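Local coordinates for protein MHC class I antigen (Ctenopharyngodon idella, PDB 5H5Z) that probably presents bound peptides to T cells as the heavy chain of a bony fish MHC class I complex with beta-2-microglobulin, at residues A42-K45 with I49-N52; A55-R60 with I161-K166; E81-S86 with Y112-E117; H90-M95 with E117-L122. All blocks are in the same frame, centred on the assembly; numbering follows the deposited sequence.

Interaction 1: residues A42-K45 with I49-N52; sequences AVPK and IRQN
The R50 guanidinium has the backbone carbonyl carbon of P44 over one face, while K45 C meets the group obliquely, 4.1 Å from R50 NH1. R50 NH2 is 3.6 Å from P44 O, but no hydrogen bond forms there; any attraction is at most a loose electrostatic one. The puckered pyrrolidine ring of P44 lies across the arginine stem at about a right angle: P44 CB is 3.6 Å from R50 CG, and P44 CG is 3.9 Å from the same methylene. R50 can lie there because its chain is extended from CG to NE (chi2 and chi3 both -174°), which carries the guanidinium past the ring toward K45. Beside it, the CG2 methyl of I49 packs on P44 CB at 3.7 Å, and K45 N is 4.1 Å from that methyl. The CG1 branch of I49 turns away and packs on W58 of helix 55-82; the side chain also touches Y167 of helix 148-170. The contact thus joins the edge strand 43-44 to the short helix 47-50 that follows it. K45 NZ and R50 NH2, 5.9 Å apart, carry like charges, and K45 has a long, weak ion pair with D54 of the beta-2-microglobulin chain. Cohesion across the segments therefore appears to rest on apolar packing of proline, isoleucine and the arginine methylenes.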
loop_
_atom_site.group_PDB
_atom_site.type_symbol
_atom_site.label_atom_id
_atom_site.label_comp_id
_atom_site.label_asym_id
_atom_site.label_seq_id
_atom_site.Cartn_x
_atom_site.Cartn_y
_atom_site.Cartn_z
ATOM N N ALA A 42 6.706 7.990 18.425
ATOM C CA ALA A 42 6.586 6.735 17.686
ATOM C C ALA A 42 5.638 5.811 18.436
ATOM O O ALA A 42 5.776 5.621 19.654
ATOM C CB ALA A 42 7.944 6.077 17.519
ATOM N N VAL A 43 4.685 5.232 17.710
ATOM C CA VAL A 43 3.635 4.404 18.319
ATOM C C VAL A 43 3.429 3.057 17.605
ATOM O O VAL A 43 3.643 2.953 16.385
ATOM C CB VAL A 43 2.281 5.159 18.413
ATOM C CG1 VAL A 43 2.372 6.323 19.391
ATOM C CG2 VAL A 43 1.824 5.639 17.042
ATOM N N PRO A 44 3.007 2.023 18.366
ATOM C CA PRO A 44 2.723 0.695 17.820
ATOM C C PRO A 44 1.472 0.684 16.952
ATOM O O PRO A 44 0.535 1.441 17.212
ATOM C CB PRO A 44 2.485 -0.157 19.072
ATOM C CG PRO A 44 2.056 0.812 20.120
ATOM C CD PRO A 44 2.851 2.052 19.837
ATOM N N LYS A 45 1.459 -0.177 15.941
ATOM C CA LYS A 45 0.293 -0.298 15.072
ATOM C C LYS A 45 -0.231 -1.731 14.915
ATOM O O LYS A 45 -1.197 -1.945 14.203
ATOM C CB LYS A 45 0.570 0.328 13.698
ATOM C CG LYS A 45 0.818 1.837 13.703
ATOM C CD LYS A 45 -0.383 2.660 14.171
ATOM C CE LYS A 45 -1.571 2.537 13.223
ATOM N NZ LYS A 45 -2.682 3.460 13.584
ATOM N N ILE A 49 3.444 -6.267 18.041
ATOM C CA ILE A 49 4.476 -5.361 18.554
ATOM C C ILE A 49 4.115 -4.839 19.951
ATOM O O ILE A 49 4.997 -4.707 20.804
ATOM C CB ILE A 49 4.878 -4.229 17.555
ATOM C CG1 ILE A 49 6.168 -3.530 18.004
ATOM C CG2 ILE A 49 3.760 -3.213 17.337
ATOM C CD1 ILE A 49 7.418 -4.372 17.851
ATOM N N ARG A 50 2.824 -4.583 20.186
ATOM C CA ARG A 50 2.328 -4.134 21.496
ATOM C C ARG A 50 2.618 -5.146 22.599
ATOM O O ARG A 50 2.972 -4.773 23.718
ATOM C CB ARG A 50 0.818 -3.867 21.462
ATOM C CG ARG A 50 0.392 -2.640 20.677
ATOM C CD ARG A 50 -1.096 -2.379 20.834
ATOM N NE ARG A 50 -1.547 -1.281 19.978
ATOM C CZ ARG A 50 -2.136 -1.433 18.792
ATOM N NH1 ARG A 50 -2.367 -2.647 18.302
ATOM N NH2 ARG A 50 -2.503 -0.363 18.094
ATOM N N GLN A 51 2.465 -6.425 22.275
ATOM C CA GLN A 51 2.603 -7.494 23.262
ATOM C C GLN A 51 4.061 -7.810 23.590
ATOM O O GLN A 51 4.350 -8.486 24.584
ATOM C CB GLN A 51 1.891 -8.754 22.773
ATOM C CG GLN A 51 0.373 -8.648 22.786
ATOM C CD GLN A 51 -0.319 -9.955 22.451
ATOM O OE1 GLN A 51 0.119 -10.704 21.575
ATOM N NE2 GLN A 51 -1.418 -10.229 23.139
ATOM N N ASN A 52 4.976 -7.306 22.766
ATOM C CA ASN A 52 6.369 -7.741 22.821
ATOM C C ASN A 52 7.418 -6.653 23.022
ATOM O O ASN A 52 8.572 -6.955 23.325
ATOM C CB ASN A 52 6.688 -8.589 21.597
ATOM C CG ASN A 52 6.044 -9.954 21.666
ATOM O OD1 ASN A 52 6.478 -10.812 22.436
ATOM N ND2 ASN A 52 4.998 -10.160 20.872
#

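Interaction 2: residues A55-R60 with I161-K166; sequences ADYWDR and IEWLKK
W163 meets Y57 across the peptide-binding groove, and this ring pair carries the contact between segments 55-60 and 161-166. Read along 161-166, the helix first presents I161, whose side chain goes to C98 and L100 of strand 90-100. At W163 the indole points toward the opposite helix. With CG anti to the carbonyl carbon (chi1 -81°), its six-membered ring is sent out over the gap, where CZ3 comes 3.7 Å from Y57 CE1 and CH2 3.9 Å from Y57 CD1. The two CA atoms remain 11.8 Å apart, so the side chains alone bridge these segments. Ring centroids lie 5.6 Å apart with planes at 52°, an oblique pair that is neither a stack nor edge-to-face. The next residue, L164, packs on H3 and L5 of strand 3-13. K166 closes the segment by laying its CD 3.7 Å above a face of the W163 ring, near the rim, while NZ makes a weak hydrogen bond to Y170 OH. R60, just under a turn beyond Y57, packs on an aromatic side chain of the bound peptide. Between these segments the link is carbon contact alone, while a hydrogen bond between Y57 OH and Y167 OH fixes the tyrosine's polar end; this is consistent with the A-pocket end of a class I groove.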
loop_
_atom_site.group_PDB
_atom_site.type_symbol
_atom_site.label_atom_id
_atom_site.label_comp_id
_atom_site.label_asym_id
_atom_site.label_seq_id
_atom_site.Cartn_x
_atom_site.Cartn_y
_atom_site.Cartn_z
ATOM N N ALA A 55 7.643 0.628 26.699
ATOM C CA ALA A 55 8.094 2.012 26.835
ATOM C C ALA A 55 9.539 2.255 26.397
ATOM O O ALA A 55 9.793 3.185 25.638
ATOM C CB ALA A 55 7.873 2.504 28.257
ATOM N N ASP A 56 10.471 1.419 26.862
ATOM C CA ASP A 56 11.894 1.560 26.512
ATOM C C ASP A 56 12.138 1.530 25.002
ATOM O O ASP A 56 12.864 2.376 24.466
ATOM C CB ASP A 56 12.743 0.480 27.198
ATOM C CG ASP A 56 13.240 0.905 28.576
ATOM O OD1 ASP A 56 12.696 1.868 29.163
ATOM O OD2 ASP A 56 14.187 0.263 29.080
ATOM N N TYR A 57 11.529 0.557 24.332
ATOM C CA TYR A 57 11.619 0.421 22.878
ATOM C C TYR A 57 11.090 1.663 22.159
ATOM O O TYR A 57 11.755 2.217 21.277
ATOM C CB TYR A 57 10.862 -0.832 22.422
ATOM C CG TYR A 57 10.752 -0.989 20.917
ATOM C CD1 TYR A 57 11.730 -1.670 20.190
ATOM C CD2 TYR A 57 9.655 -0.468 20.219
ATOM C CE1 TYR A 57 11.629 -1.818 18.811
ATOM C CE2 TYR A 57 9.546 -0.604 18.842
ATOM C CZ TYR A 57 10.536 -1.285 18.143
ATOM O OH TYR A 57 10.435 -1.430 16.773
ATOM N N TRP A 58 9.899 2.104 22.552
ATOM C CA TRP A 58 9.250 3.235 21.892
ATOM C C TRP A 58 9.930 4.570 22.192
ATOM O O TRP A 58 10.009 5.425 21.313
ATOM C CB TRP A 58 7.745 3.249 22.183
ATOM C CG TRP A 58 7.054 2.102 21.495
ATOM C CD1 TRP A 58 6.454 1.023 22.085
ATOM C CD2 TRP A 58 6.934 1.903 20.082
ATOM N NE1 TRP A 58 5.952 0.176 21.124
ATOM C CE2 TRP A 58 6.231 0.693 19.886
ATOM C CE3 TRP A 58 7.341 2.638 18.960
ATOM C CZ2 TRP A 58 5.937 0.194 18.612
ATOM C CZ3 TRP A 58 7.036 2.145 17.693
ATOM C CH2 TRP A 58 6.344 0.933 17.531
ATOM N N ASP A 59 10.467 4.730 23.401
ATOM C CA ASP A 59 11.243 5.931 23.719
ATOM C C ASP A 59 12.470 6.043 22.814
ATOM O O ASP A 59 12.806 7.136 22.346
ATOM C CB ASP A 59 11.655 5.960 25.198
ATOM C CG ASP A 59 10.464 6.117 26.137
ATOM O OD1 ASP A 59 9.372 6.514 25.675
ATOM O OD2 ASP A 59 10.619 5.841 27.344
ATOM N N ARG A 60 13.125 4.908 22.573
ATOM C CA ARG A 60 14.291 4.849 21.694
ATOM C C ARG A 60 13.918 5.130 20.242
ATOM O O ARG A 60 14.622 5.873 19.552
ATOM C CB ARG A 60 15.012 3.502 21.829
ATOM C CG ARG A 60 16.200 3.570 22.776
ATOM C CD ARG A 60 16.471 2.265 23.511
ATOM N NE ARG A 60 17.425 2.490 24.597
ATOM C CZ ARG A 60 17.094 2.944 25.806
ATOM N NH1 ARG A 60 15.821 3.209 26.097
ATOM N NH2 ARG A 60 18.031 3.139 26.727
ATOM N N ILE A 161 18.264 -7.031 9.997
ATOM C CA ILE A 161 17.957 -8.470 9.980
ATOM C C ILE A 161 17.747 -9.013 11.397
ATOM O O ILE A 161 16.842 -9.819 11.640
ATOM C CB ILE A 161 19.052 -9.258 9.211
ATOM C CG1 ILE A 161 19.003 -8.938 7.704
ATOM C CG2 ILE A 161 18.967 -10.759 9.467
ATOM C CD1 ILE A 161 17.730 -9.387 6.987
ATOM N N GLU A 162 18.562 -8.555 12.341
ATOM C CA GLU A 162 18.421 -8.990 13.736
ATOM C C GLU A 162 17.027 -8.655 14.277
ATOM O O GLU A 162 16.364 -9.496 14.913
ATOM C CB GLU A 162 19.520 -8.362 14.601
ATOM C CG GLU A 162 20.913 -8.899 14.300
ATOM C CD GLU A 162 22.023 -7.996 14.806
ATOM O OE1 GLU A 162 21.784 -7.198 15.740
ATOM O OE2 GLU A 162 23.147 -8.088 14.267
ATOM N N TRP A 163 16.574 -7.436 13.991
ATOM C CA TRP A 163 15.257 -6.983 14.421
ATOM C C TRP A 163 14.130 -7.637 13.629
ATOM O O TRP A 163 13.102 -7.995 14.204
ATOM C CB TRP A 163 15.163 -5.454 14.385
ATOM C CG TRP A 163 15.782 -4.836 15.601
ATOM C CD1 TRP A 163 17.022 -4.284 15.700
ATOM C CD2 TRP A 163 15.189 -4.736 16.897
ATOM N NE1 TRP A 163 17.245 -3.841 16.986
ATOM C CE2 TRP A 163 16.132 -4.106 17.742
ATOM C CE3 TRP A 163 13.947 -5.115 17.429
ATOM C CZ2 TRP A 163 15.871 -3.840 19.091
ATOM C CZ3 TRP A 163 13.691 -4.854 18.775
ATOM C CH2 TRP A 163 14.650 -4.220 19.587
ATOM N N LEU A 164 14.319 -7.796 12.319
ATOM C CA LEU A 164 13.339 -8.515 11.513
ATOM C C LEU A 164 13.072 -9.902 12.106
ATOM O O LEU A 164 11.920 -10.292 12.299
ATOM C CB LEU A 164 13.791 -8.619 10.052
ATOM C CG LEU A 164 12.917 -9.480 9.132
ATOM C CD1 LEU A 164 11.460 -9.022 9.110
ATOM C CD2 LEU A 164 13.494 -9.497 7.728
ATOM N N LYS A 165 14.137 -10.631 12.424
ATOM C CA LYS A 165 13.995 -11.950 13.057
ATOM C C LYS A 165 13.155 -11.905 14.348
ATOM O O LYS A 165 12.304 -12.780 14.577
ATOM C CB LYS A 165 15.366 -12.594 13.297
ATOM C CG LYS A 165 16.056 -13.043 12.013
ATOM C CD LYS A 165 17.464 -13.558 12.265
ATOM C CE LYS A 165 18.094 -14.036 10.965
ATOM N NZ LYS A 165 19.572 -14.164 11.070
ATOM N N LYS A 166 13.383 -10.885 15.175
ATOM C CA LYS A 166 12.590 -10.681 16.389
ATOM C C LYS A 166 11.115 -10.435 16.067
ATOM O O LYS A 166 10.239 -11.031 16.697
ATOM C CB LYS A 166 13.144 -9.527 17.238
ATOM C CG LYS A 166 14.448 -9.805 17.967
ATOM C CD LYS A 166 14.993 -8.504 18.543
ATOM C CE LYS A 166 15.580 -8.698 19.926
ATOM N NZ LYS A 166 14.533 -8.982 20.950
#

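Interaction 3: residues E81-S86 with Y112-E117; sequences ERFNQS and YAYDGE
This is a mixed aromatic and polar contact where helix 55-82 runs out beside the hairpin turn that joins strands 106-114 and 117-123. The helix ends in a Schellman motif, N84 having positive phi, and F83 and Q85, on either side of N84 in sequence, point toward the hairpin. Y114 is common to both interactions. Its ring lies nearly parallel to that of F83, with planes at 23°, but the rings have slid apart and barely overlap: centroids are 5.2 Å apart and F83 CD2 lies 3.6 Å from Y114 CE2. Q85 reaches the hydroxyl end of the same ring. Its chain is extended beyond CG (chi2 163°), which carries OE1 to the ring edge, where Y114 OH donates to it at 2.5 Å. That length is very short as modelled, so no strength should be read from it. The amide plane is turned 39° from the ring. The amide nitrogen is used as well: Q85 NE2 donates to a water at 3.2 Å, and the water donates to D115 OD2 at 2.8 Å, so both ends of the Q85 amide are linked to the hairpin. D115 is the second residue of the type I' turn from Y114 to E117, and its carboxylate also takes H90 ND1 and the T91 backbone N. Around the contact, Y114 touches V79 and M80 of helix 55-82 and W92 of strand 90-100, F83 leans on Q135 of helix 134-145, and D115 packs on M1 of the beta-2-microglobulin chain.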
loop_
_atom_site.group_PDB
_atom_site.type_symbol
_atom_site.label_atom_id
_atom_site.label_comp_id
_atom_site.label_asym_id
_atom_site.label_seq_id
_atom_site.Cartn_x
_atom_site.Cartn_y
_atom_site.Cartn_z
ATOM N N GLU A 81 17.258 24.444 -2.778
ATOM C CA GLU A 81 18.173 25.499 -3.197
ATOM C C GLU A 81 18.971 25.090 -4.433
ATOM O O GLU A 81 19.229 25.913 -5.308
ATOM C CB GLU A 81 19.114 25.878 -2.049
ATOM C CG GLU A 81 18.438 26.674 -0.938
ATOM C CD GLU A 81 19.185 26.618 0.386
ATOM O OE1 GLU A 81 20.151 25.832 0.516
ATOM O OE2 GLU A 81 18.797 27.363 1.311
ATOM N N ARG A 82 19.336 23.812 -4.506
ATOM C CA ARG A 82 20.112 23.293 -5.631
ATOM C C ARG A 82 19.310 23.211 -6.931
ATOM O O ARG A 82 19.874 23.341 -8.023
ATOM C CB ARG A 82 20.776 21.961 -5.261
ATOM C CG ARG A 82 22.161 22.175 -4.668
ATOM C CD ARG A 82 22.450 21.314 -3.448
ATOM N NE ARG A 82 22.741 19.928 -3.790
ATOM C CZ ARG A 82 23.383 19.069 -2.995
ATOM N NH1 ARG A 82 23.580 17.821 -3.392
ATOM N NH2 ARG A 82 23.841 19.448 -1.809
ATOM N N PHE A 83 17.995 23.032 -6.813
ATOM C CA PHE A 83 17.103 23.095 -7.974
ATOM C C PHE A 83 16.563 24.505 -8.227
ATOM O O PHE A 83 15.742 24.705 -9.128
ATOM C CB PHE A 83 15.947 22.103 -7.832
ATOM C CG PHE A 83 16.328 20.683 -8.128
ATOM C CD1 PHE A 83 16.231 20.178 -9.423
ATOM C CD2 PHE A 83 16.779 19.844 -7.115
ATOM C CE1 PHE A 83 16.578 18.863 -9.698
ATOM C CE2 PHE A 83 17.127 18.528 -7.384
ATOM C CZ PHE A 83 17.028 18.036 -8.677
ATOM N N ASN A 84 17.038 25.468 -7.434
ATOM C CA ASN A 84 16.602 26.868 -7.509
ATOM C C ASN A 84 15.104 27.029 -7.256
ATOM O O ASN A 84 14.403 27.724 -7.996
ATOM C CB ASN A 84 17.010 27.508 -8.844
ATOM C CG ASN A 84 18.500 27.411 -9.108
ATOM O OD1 ASN A 84 19.319 27.618 -8.210
ATOM N ND2 ASN A 84 18.861 27.100 -10.349
ATOM N N GLN A 85 14.622 26.372 -6.204
ATOM C CA GLN A 85 13.209 26.409 -5.843
ATOM C C GLN A 85 13.044 26.926 -4.413
ATOM O O GLN A 85 13.161 26.168 -3.449
ATOM C CB GLN A 85 12.584 25.015 -5.996
ATOM C CG GLN A 85 12.650 24.437 -7.409
ATOM C CD GLN A 85 12.415 22.934 -7.449
ATOM O OE1 GLN A 85 12.652 22.229 -6.469
ATOM N NE2 GLN A 85 11.954 22.436 -8.591
ATOM N N SER A 86 12.782 28.225 -4.286
ATOM C CA SER A 86 12.645 28.868 -2.977
ATOM C C SER A 86 11.183 29.034 -2.563
ATOM O O SER A 86 10.890 29.530 -1.473
ATOM C CB SER A 86 13.366 30.221 -2.966
ATOM O OG SER A 86 12.818 31.103 -3.931
ATOM N N TYR A 112 16.759 7.445 -1.657
ATOM C CA TYR A 112 16.173 8.756 -1.385
ATOM C C TYR A 112 15.600 9.361 -2.668
ATOM O O TYR A 112 16.111 9.100 -3.757
ATOM C CB TYR A 112 17.231 9.701 -0.815
ATOM C CG TYR A 112 17.786 9.312 0.549
ATOM C CD1 TYR A 112 18.815 8.370 0.670
ATOM C CD2 TYR A 112 17.298 9.904 1.716
ATOM C CE1 TYR A 112 19.329 8.029 1.911
ATOM C CE2 TYR A 112 17.816 9.569 2.966
ATOM C CZ TYR A 112 18.824 8.630 3.055
ATOM O OH TYR A 112 19.346 8.298 4.292
ATOM N N ALA A 113 14.546 10.166 -2.534
ATOM C CA ALA A 113 13.950 10.877 -3.674
ATOM C C ALA A 113 13.587 12.296 -3.298
ATOM O O ALA A 113 13.178 12.565 -2.162
ATOM C CB ALA A 113 12.710 10.154 -4.188
ATOM N N TYR A 114 13.739 13.196 -4.266
ATOM C CA TYR A 114 13.288 14.567 -4.132
ATOM C C TYR A 114 12.151 14.809 -5.114
ATOM O O TYR A 114 12.262 14.473 -6.298
ATOM C CB TYR A 114 14.436 15.543 -4.393
ATOM C CG TYR A 114 14.003 16.991 -4.378
ATOM C CD1 TYR A 114 13.557 17.589 -3.200
ATOM C CD2 TYR A 114 14.028 17.763 -5.543
ATOM C CE1 TYR A 114 13.159 18.912 -3.172
ATOM C CE2 TYR A 114 13.632 19.090 -5.526
ATOM C CZ TYR A 114 13.198 19.659 -4.341
ATOM O OH TYR A 114 12.801 20.974 -4.320
ATOM N N ASP A 115 11.064 15.395 -4.613
ATOM C CA ASP A 115 9.817 15.565 -5.381
ATOM C C ASP A 115 9.399 14.290 -6.118
ATOM O O ASP A 115 8.953 14.334 -7.266
ATOM C CB ASP A 115 9.898 16.780 -6.325
ATOM C CG ASP A 115 9.814 18.101 -5.580
ATOM O OD1 ASP A 115 9.308 18.124 -4.441
ATOM O OD2 ASP A 115 10.249 19.131 -6.134
ATOM N N GLY A 116 9.555 13.151 -5.444
ATOM C CA GLY A 116 9.137 11.858 -5.986
ATOM C C GLY A 116 9.978 11.305 -7.126
ATOM O O GLY A 116 9.532 10.416 -7.849
ATOM N N GLU A 117 11.188 11.832 -7.292
ATOM C CA GLU A 117 12.128 11.329 -8.295
ATOM C C GLU A 117 13.449 10.908 -7.647
ATOM O O GLU A 117 13.930 11.585 -6.738
ATOM C CB GLU A 117 12.394 12.395 -9.357
ATOM C CG GLU A 117 11.221 12.645 -10.293
ATOM C CD GLU A 117 11.574 13.600 -11.415
ATOM O OE1 GLU A 117 12.080 14.707 -11.127
ATOM O OE2 GLU A 117 11.346 13.244 -12.586
HETATM O O HOH W 1 11.713 19.294 -8.505
#

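Interaction 4: residues H90-M95 with E117-L122; sequences HTWQNM and EDFVSL
Aromatic contact comes first: the edge of the W92 indole is directed at the face of the F119 ring. The pair is an offset edge-to-face arrangement, with centroids 5.2 Å apart and planes at 80°. W92 CH2 lies 3.5 Å from F119 CD2, and W92 CZ3 sits 3.8 Å from F119 CG. Both first torsions hold CG anti to the backbone N (W92 chi1 178°, F119 chi1 -172°), and this carries the two rings to meet across the intervening strand 106-114. Backbone pairing between the segments is absent, since each bonds to that strand instead: Q93 to A113, and F119 and V120 both to Y112, forming a classic beta bulge. Further apolar packing surrounds the pair: F72 makes another edge-to-face contact with W92, F119 touches V79, A136 and T139 of the two flanking helices, and W92 packs on an apolar side chain of the bound peptide. Polar bonds run to W61 of the beta-2-microglobulin chain, from Q93 NE2 to its backbone O and from its NE1 to D118 OD1. The chemistry thus separates by side chain: edge-to-face aromatic packing beneath the peptide, hydrogen bonds to the partner subunit.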
loop_
_atom_site.group_PDB
_atom_site.type_symbol
_atom_site.label_atom_id
_atom_site.label_comp_id
_atom_site.label_asym_id
_atom_site.label_seq_id
_atom_site.Cartn_x
_atom_site.Cartn_y
_atom_site.Cartn_z
ATOM N N HIS A 90 7.505 21.152 -1.529
ATOM C CA HIS A 90 8.424 20.138 -2.028
ATOM C C HIS A 90 8.510 18.969 -1.052
ATOM O O HIS A 90 8.162 19.108 0.123
ATOM C CB HIS A 90 9.796 20.745 -2.330
ATOM C CG HIS A 90 9.759 21.797 -3.395
ATOM N ND1 HIS A 90 9.713 21.494 -4.740
ATOM C CD2 HIS A 90 9.729 23.149 -3.313
ATOM C CE1 HIS A 90 9.670 22.614 -5.440
ATOM N NE2 HIS A 90 9.679 23.633 -4.599
ATOM N N THR A 91 8.946 17.819 -1.557
ATOM C CA THR A 91 8.972 16.590 -0.766
ATOM C C THR A 91 10.343 15.932 -0.799
ATOM O O THR A 91 11.065 16.009 -1.800
ATOM C CB THR A 91 7.936 15.552 -1.254
ATOM O OG1 THR A 91 8.386 14.966 -2.479
ATOM C CG2 THR A 91 6.567 16.182 -1.472
ATOM N N TRP A 92 10.675 15.272 0.308
ATOM C CA TRP A 92 11.904 14.526 0.456
ATOM C C TRP A 92 11.520 13.176 1.045
ATOM O O TRP A 92 10.823 13.104 2.062
ATOM C CB TRP A 92 12.867 15.289 1.378
ATOM C CG TRP A 92 14.181 14.604 1.659
ATOM C CD1 TRP A 92 14.626 14.143 2.870
ATOM C CD2 TRP A 92 15.220 14.315 0.716
ATOM N NE1 TRP A 92 15.878 13.589 2.739
ATOM C CE2 TRP A 92 16.267 13.683 1.427
ATOM C CE3 TRP A 92 15.375 14.547 -0.664
ATOM C CZ2 TRP A 92 17.447 13.260 0.805
ATOM C CZ3 TRP A 92 16.547 14.126 -1.283
ATOM C CH2 TRP A 92 17.569 13.485 -0.543
ATOM N N GLN A 93 11.958 12.110 0.385
ATOM C CA GLN A 93 11.579 10.755 0.776
ATOM C C GLN A 93 12.782 9.850 0.971
ATOM O O GLN A 93 13.796 9.982 0.285
ATOM C CB GLN A 93 10.671 10.129 -0.281
ATOM C CG GLN A 93 9.237 10.618 -0.283
ATOM C CD GLN A 93 8.529 10.265 -1.581
ATOM O OE1 GLN A 93 8.840 10.811 -2.638
ATOM N NE2 GLN A 93 7.584 9.339 -1.507
ATOM N N ASN A 94 12.641 8.912 1.900
ATOM C CA ASN A 94 13.626 7.872 2.132
ATOM C C ASN A 94 12.866 6.564 2.321
ATOM O O ASN A 94 11.888 6.506 3.072
ATOM C CB ASN A 94 14.454 8.223 3.378
ATOM C CG ASN A 94 15.537 7.197 3.710
ATOM O OD1 ASN A 94 16.113 6.537 2.837
ATOM N ND2 ASN A 94 15.854 7.105 4.989
ATOM N N MET A 95 13.283 5.531 1.601
ATOM C CA MET A 95 12.839 4.179 1.913
ATOM C C MET A 95 14.057 3.275 2.048
ATOM O O MET A 95 15.009 3.364 1.268
ATOM C CB MET A 95 11.849 3.640 0.870
ATOM C CG MET A 95 12.419 3.495 -0.532
ATOM S SD MET A 95 11.160 3.121 -1.761
ATOM C CE MET A 95 10.516 1.572 -1.126
ATOM N N GLU A 117 11.188 11.832 -7.292
ATOM C CA GLU A 117 12.128 11.329 -8.295
ATOM C C GLU A 117 13.449 10.908 -7.647
ATOM O O GLU A 117 13.930 11.585 -6.738
ATOM C CB GLU A 117 12.394 12.395 -9.357
ATOM C CG GLU A 117 11.221 12.645 -10.293
ATOM C CD GLU A 117 11.574 13.600 -11.415
ATOM O OE1 GLU A 117 12.080 14.707 -11.127
ATOM O OE2 GLU A 117 11.346 13.244 -12.586
ATOM N N ASP A 118 14.039 9.814 -8.133
ATOM C CA ASP A 118 15.325 9.309 -7.614
ATOM C C ASP A 118 16.326 10.436 -7.394
ATOM O O ASP A 118 16.496 11.305 -8.259
ATOM C CB ASP A 118 15.946 8.286 -8.570
ATOM C CG ASP A 118 15.215 6.955 -8.577
ATOM O OD1 ASP A 118 14.303 6.745 -7.750
ATOM O OD2 ASP A 118 15.566 6.105 -9.418
ATOM N N PHE A 119 16.978 10.420 -6.233
ATOM C CA PHE A 119 18.030 11.387 -5.919
ATOM C C PHE A 119 19.361 10.648 -5.725
ATOM O O PHE A 119 20.269 10.790 -6.544
ATOM C CB PHE A 119 17.645 12.225 -4.692
ATOM C CG PHE A 119 18.578 13.378 -4.412
ATOM C CD1 PHE A 119 18.509 14.549 -5.160
ATOM C CD2 PHE A 119 19.519 13.296 -3.383
ATOM C CE1 PHE A 119 19.364 15.613 -4.898
ATOM C CE2 PHE A 119 20.373 14.360 -3.112
ATOM C CZ PHE A 119 20.295 15.520 -3.868
ATOM N N VAL A 120 19.469 9.849 -4.660
ATOM C CA VAL A 120 20.620 8.954 -4.469
ATOM C C VAL A 120 20.158 7.561 -4.015
ATOM O O VAL A 120 19.177 7.431 -3.278
ATOM C CB VAL A 120 21.675 9.493 -3.456
ATOM C CG1 VAL A 120 22.422 10.698 -4.009
ATOM C CG2 VAL A 120 21.043 9.818 -2.106
ATOM N N SER A 121 20.872 6.532 -4.467
ATOM C CA SER A 121 20.551 5.142 -4.140
ATOM C C SER A 121 21.825 4.429 -3.725
ATOM O O SER A 121 22.881 4.618 -4.341
ATOM C CB SER A 121 19.943 4.420 -5.349
ATOM O OG SER A 121 18.881 5.160 -5.916
ATOM N N LEU A 122 21.728 3.607 -2.683
ATOM C CA LEU A 122 22.881 2.861 -2.217
ATOM C C LEU A 122 23.172 1.666 -3.113
ATOM O O LEU A 122 22.285 0.858 -3.403
ATOM C CB LEU A 122 22.679 2.385 -0.768
ATOM C CG LEU A 122 23.742 1.465 -0.144
ATOM C CD1 LEU A 122 25.098 2.155 -0.065
ATOM C CD2 LEU A 122 23.298 0.985 1.231
#

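Overall arrangement
From the N terminus, interaction 1 closes first, a short loop joining edge strand 43-44 to helix 47-50. Helix 55-82 follows, and its start opens interaction 2, which closes only at 161-166, about a hundred residues later, linking the two groove helices. W58 links these first two, packing on A42, V43, P44 and I49. Interactions 3 and 4 lie within the long loop of interaction 2 and cross each other: 81-86, 90-95, 112-117 and 117-122 alternate, sharing E117. Their centres are 9 Å apart, but about 32 and 25 Å from that of interaction 2. Interaction 3 ties the end of helix 55-82 to the turn after strand 106-114, and interaction 4 joins strands 90-100 and 117-123 across strand 106-114.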